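Local atomic coordinates of putative methylthioribose-1-phosphate isomerase (Archaeoglobus fulgidus, PDB entry 1T5O), a protein that probably catalyses the isomerisation of 5-methylthioribose 1-phosphate to 5-methylthioribulose 1-phosphate in the salvage of methionine. Residues A[164-169]-A[264-269]; A[229-234]-A[245-250]. All blocks are in the same frame, centred on the assembly; numbering follows the deposited sequence.

Contact 1: residues A[164-169]-A[264-269]; sequences WGTALG and AAPKAT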
loop_
_atom_site.group_PDB
_atom_site.type_symbol
_atom_site.label_atom_id
_atom_site.label_comp_id
_atom_site.label_asym_id
_atom_site.label_seq_id
_atom_site.Cartn_x
_atom_site.Cartn_y
_atom_site.Cartn_z
ATOM N N TRP A 164 26.275 1.713 6.349
ATOM C CA TRP A 164 25.684 2.724 7.236
ATOM C C TRP A 164 24.317 3.254 6.817
ATOM O O TRP A 164 23.380 3.279 7.622
ATOM C CB TRP A 164 26.648 3.902 7.432
ATOM C CG TRP A 164 26.405 4.621 8.741
ATOM C CD1 TRP A 164 25.851 5.864 8.918
ATOM C CD2 TRP A 164 26.718 4.130 10.059
ATOM N NE1 TRP A 164 25.805 6.173 10.259
ATOM C CE2 TRP A 164 26.334 5.124 10.977
ATOM C CE3 TRP A 164 27.295 2.940 10.544
ATOM C CZ2 TRP A 164 26.508 4.970 12.362
ATOM C CZ3 TRP A 164 27.466 2.785 11.920
ATOM C CH2 TRP A 164 27.074 3.798 12.811
ATOM N N GLY A 165 24.223 3.681 5.562
ATOM C CA GLY A 165 22.978 4.197 5.027
ATOM C C GLY A 165 22.825 5.711 5.073
ATOM O O GLY A 165 23.630 6.409 5.679
ATOM N N THR A 166 21.782 6.228 4.432
ATOM C CA THR A 166 21.551 7.673 4.475
ATOM C C THR A 166 20.508 7.948 5.569
ATOM O O THR A 166 20.881 8.295 6.678
ATOM C CB THR A 166 21.073 8.193 3.115
ATOM O OG1 THR A 166 19.943 7.421 2.686
ATOM C CG2 THR A 166 22.188 8.058 2.090
ATOM N N ALA A 167 19.218 7.774 5.285
ATOM C CA ALA A 167 18.189 8.012 6.320
ATOM C C ALA A 167 18.341 7.094 7.555
ATOM O O ALA A 167 18.205 7.538 8.700
ATOM C CB ALA A 167 16.767 7.851 5.708
ATOM N N LEU A 168 18.599 5.814 7.314
ATOM C CA LEU A 168 18.790 4.852 8.397
ATOM C C LEU A 168 20.199 5.036 9.002
ATOM O O LEU A 168 20.475 4.574 10.114
ATOM C CB LEU A 168 18.574 3.405 7.877
ATOM C CG LEU A 168 17.147 3.163 7.308
ATOM C CD1 LEU A 168 16.955 1.662 7.002
ATOM C CD2 LEU A 168 16.070 3.623 8.346
ATOM N N GLY A 169 21.077 5.718 8.262
ATOM C CA GLY A 169 22.409 6.004 8.769
ATOM C C GLY A 169 22.264 7.052 9.875
ATOM O O GLY A 169 23.042 7.072 10.842
ATOM N N ALA A 264 17.416 12.685 3.875
ATOM C CA ALA A 264 18.856 12.499 4.028
ATOM C C ALA A 264 19.437 12.142 2.660
ATOM O O ALA A 264 19.053 11.133 2.067
ATOM C CB ALA A 264 19.131 11.359 5.048
ATOM N N ALA A 265 20.350 12.964 2.147
ATOM C CA ALA A 265 20.965 12.661 0.840
ATOM C C ALA A 265 22.255 13.412 0.674
ATOM O O ALA A 265 22.339 14.567 1.058
ATOM C CB ALA A 265 20.030 13.030 -0.307
ATOM N N PRO A 266 23.266 12.776 0.054
ATOM C CA PRO A 266 24.556 13.435 -0.154
ATOM C C PRO A 266 24.498 14.460 -1.269
ATOM O O PRO A 266 23.561 14.486 -2.060
ATOM C CB PRO A 266 25.501 12.274 -0.482
ATOM C CG PRO A 266 24.629 11.361 -1.263
ATOM C CD PRO A 266 23.280 11.404 -0.499
ATOM N N LYS A 267 25.515 15.320 -1.307
ATOM C CA LYS A 267 25.607 16.376 -2.310
ATOM C C LYS A 267 25.376 15.854 -3.725
ATOM O O LYS A 267 24.684 16.489 -4.530
ATOM C CB LYS A 267 26.994 17.057 -2.228
ATOM C CG LYS A 267 27.240 18.146 -3.291
ATOM C CD LYS A 267 28.562 18.899 -3.005
ATOM C CE LYS A 267 28.860 19.914 -4.089
ATOM N NZ LYS A 267 30.083 20.698 -3.736
ATOM N N ALA A 268 25.931 14.687 -4.019
ATOM C CA ALA A 268 25.824 14.101 -5.354
ATOM C C ALA A 268 24.387 13.780 -5.807
ATOM O O ALA A 268 24.140 13.582 -6.992
ATOM C CB ALA A 268 26.696 12.844 -5.451
ATOM N N THR A 269 23.444 13.745 -4.875
ATOM C CA THR A 269 22.057 13.456 -5.242
ATOM C C THR A 269 21.319 14.731 -5.698
ATOM O O THR A 269 20.234 14.671 -6.296
ATOM C CB THR A 269 21.361 12.778 -4.052
ATOM O OG1 THR A 269 21.998 11.513 -3.834
ATOM C CG2 THR A 269 19.889 12.533 -4.309
#

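Contact 2: residues A[229-234]-A[245-250]; sequences VIVGAD and IGTYTV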
loop_
_atom_site.group_PDB
_atom_site.type_symbol
_atom_site.label_atom_id
_atom_site.label_comp_id
_atom_site.label_asym_id
_atom_site.label_seq_id
_atom_site.Cartn_x
_atom_site.Cartn_y
_atom_site.Cartn_z
ATOM N N VAL A 229 9.972 12.105 10.677
ATOM C CA VAL A 229 10.022 11.278 9.488
ATOM C C VAL A 229 11.398 11.509 8.867
ATOM O O VAL A 229 11.855 12.648 8.799
ATOM C CB VAL A 229 8.964 11.712 8.427
ATOM C CG1 VAL A 229 9.102 10.834 7.196
ATOM C CG2 VAL A 229 7.538 11.606 8.995
ATOM N N ILE A 230 12.064 10.443 8.438
ATOM C CA ILE A 230 13.342 10.608 7.732
ATOM C C ILE A 230 13.331 9.659 6.534
ATOM O O ILE A 230 13.150 8.449 6.683
ATOM C CB ILE A 230 14.621 10.284 8.593
ATOM C CG1 ILE A 230 14.625 11.075 9.908
ATOM C CG2 ILE A 230 15.880 10.697 7.791
ATOM C CD1 ILE A 230 15.891 10.797 10.807
ATOM N N VAL A 231 13.478 10.225 5.344
ATOM C CA VAL A 231 13.497 9.420 4.132
ATOM C C VAL A 231 14.756 9.765 3.343
ATOM O O VAL A 231 15.484 10.715 3.668
ATOM C CB VAL A 231 12.259 9.689 3.220
ATOM C CG1 VAL A 231 10.976 9.270 3.953
ATOM C CG2 VAL A 231 12.215 11.160 2.800
ATOM N N GLY A 232 15.039 8.968 2.325
ATOM C CA GLY A 232 16.199 9.259 1.502
ATOM C C GLY A 232 15.687 10.005 0.273
ATOM O O GLY A 232 14.543 10.495 0.268
ATOM N N ALA A 233 16.518 10.087 -0.761
ATOM C CA ALA A 233 16.140 10.771 -1.995
ATOM C C ALA A 233 16.812 10.140 -3.198
ATOM O O ALA A 233 17.937 9.654 -3.111
ATOM C CB ALA A 233 16.540 12.219 -1.942
ATOM N N ASP A 234 16.131 10.172 -4.334
ATOM C CA ASP A 234 16.743 9.649 -5.537
ATOM C C ASP A 234 17.323 10.816 -6.307
ATOM O O ASP A 234 18.305 10.672 -7.028
ATOM C CB ASP A 234 15.709 8.927 -6.371
ATOM C CG ASP A 234 15.341 7.601 -5.768
ATOM O OD1 ASP A 234 16.246 6.729 -5.670
ATOM O OD2 ASP A 234 14.164 7.429 -5.378
ATOM N N ILE A 245 7.944 6.246 -5.053
ATOM C CA ILE A 245 6.530 6.674 -4.973
ATOM C C ILE A 245 5.945 6.416 -3.598
ATOM O O ILE A 245 6.142 5.355 -3.006
ATOM C CB ILE A 245 5.510 5.938 -5.908
ATOM C CG1 ILE A 245 6.228 4.916 -6.740
ATOM C CG2 ILE A 245 4.569 6.954 -6.628
ATOM C CD1 ILE A 245 6.352 3.664 -6.005
ATOM N N GLY A 246 5.182 7.390 -3.119
ATOM C CA GLY A 246 4.544 7.245 -1.824
ATOM C C GLY A 246 5.125 8.246 -0.860
ATOM O O GLY A 246 4.457 8.690 0.074
ATOM N N THR A 247 6.381 8.610 -1.099
ATOM C CA THR A 247 7.067 9.563 -0.241
ATOM C C THR A 247 6.274 10.872 -0.138
ATOM O O THR A 247 6.085 11.402 0.973
ATOM C CB THR A 247 8.501 9.863 -0.767
ATOM O OG1 THR A 247 9.247 8.646 -0.817
ATOM C CG2 THR A 247 9.211 10.852 0.147
ATOM N N TYR A 248 5.798 11.375 -1.271
ATOM C CA TYR A 248 5.028 12.627 -1.262
ATOM C C TYR A 248 3.796 12.488 -0.363
ATOM O O TYR A 248 3.493 13.392 0.439
ATOM C CB TYR A 248 4.594 13.033 -2.694
ATOM C CG TYR A 248 3.538 14.132 -2.691
ATOM C CD1 TYR A 248 2.232 13.886 -3.162
ATOM C CD2 TYR A 248 3.821 15.387 -2.151
ATOM C CE1 TYR A 248 1.236 14.887 -3.085
ATOM C CE2 TYR A 248 2.844 16.382 -2.066
ATOM C CZ TYR A 248 1.550 16.119 -2.542
ATOM O OH TYR A 248 0.595 17.106 -2.487
ATOM N N THR A 249 3.095 11.362 -0.478
ATOM C CA THR A 249 1.919 11.136 0.364
ATOM C C THR A 249 2.300 11.245 1.825
ATOM O O THR A 249 1.623 11.900 2.587
ATOM C CB THR A 249 1.306 9.731 0.130
ATOM O OG1 THR A 249 0.899 9.637 -1.232
ATOM C CG2 THR A 249 0.053 9.508 1.024
ATOM N N VAL A 250 3.361 10.558 2.222
ATOM C CA VAL A 250 3.808 10.623 3.606
ATOM C C VAL A 250 4.093 12.079 3.988
ATOM O O VAL A 250 3.734 12.519 5.087
ATOM C CB VAL A 250 5.092 9.785 3.842
ATOM C CG1 VAL A 250 5.565 9.938 5.342
ATOM C CG2 VAL A 250 4.819 8.308 3.509
#

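Contact 1: residues A[164-169]-A[264-269]
In the Rossmann-like domain of this isomerase, the N-terminus of helix 167-176 meets the end of strand 261-264 where A264 presses its methyl group against T166 and A167. The A264 CB atom lies 3.6 Å from A167 N and 3.7 Å from T166 C, so the methyl rests on the peptide link that joins the two residues. Its distance from A167 CB, 4.3 Å, shows that the two alanine methyls meet more loosely than methyl and backbone do. Consistent with small side chains on both sides, the CA atoms of A167 and A264 are 5.1 Å apart.

T166 holds the N-cap position, yet its side chain makes no capping bond. It is directed at the strand end instead, and T166 CB comes to 3.7 Å from A264 O. With chi1 at 53°, CG2 stands anti to the carbonyl carbon and reaches P266 CD at 4.4 Å, a loose apolar touch on the proline ring. The side chain of P266 is in turn about 7 Å from that of A47, a predicted substrate-binding residue. M136 of helix 111-141 packs against both T166 and P266, while A156 lies against T166 and A167.

Contact 2: residues A[229-234]-A[245-250]
V231 and T247 point their side chains at each other tip to tip, and one methyl from each makes the contact: V231 CG2 lies 4.0 Å from T247 CG2. On the helix side, a chi1 of -59° puts T247 OG1 beside the backbone N and turns CG2 anti to that N, toward the valine, so the two branches of the threonine are put to different uses. The methyl is given to the valine, whereas OG1 is hydrogen-bonded to K244 O and to N243 ND2, which helps to hold the rotation of the side chain.

The second pair, V229 and V250, meets at an oblique angle, with V229 CG1 4.1 Å from V250 CG1. In both valines chi1 is 178°, and the branch it places anti to the backbone N is the one that touches. V229 and V231 are two apart on strand 228-231, and T247 and V250 are three apart on helix 247-256, so alternate strand residues face successive turns of the helix. This is the packing of a helix on the parallel part of the central sheet in a Rossmann-like fold; Y153 joins it by touching V231, T247 and V250. The CA separations are 7.8 Å for V231 and T247 and 8.6 Å for V229 and V250, and each pair meets through one methyl from each side.

The helix start is fixed by G246 at the N-cap, whose O accepts a bond from V250 N at 3.1 Å, and by D310, which binds the backbone N of G246 and of Y248. N243 is a predicted substrate-binding residue and D234, beyond the strand, the predicted proton donor. On the side turned to the second subunit, Y248 OH is hydrogen-bonded to H257 NE2 of that subunit.

Overall arrangement
The centres of the two contacts lie 13 Å apart, and along the chain contact 2 is nested within the loop closed by contact 1. They share the central sheet, where strands 228-231 and 261-264 are parallel neighbours. A probable hydrogen bond from A264 N to V231 O, 2.8 Å long, joins them directly. Contact 1 sets helix 167-176 against the end of strand 261-264, and contact 2 sets helix 247-256 against strand 228-231; A167 CB also packs on I230 CG2 at 3.6 Å, between the two valines that face helix 247-256. T269 CG2 packs on D234 O, so the loop after strand 261-264 borders the predicted proton donor, consistent with a substrate site at the strand ends.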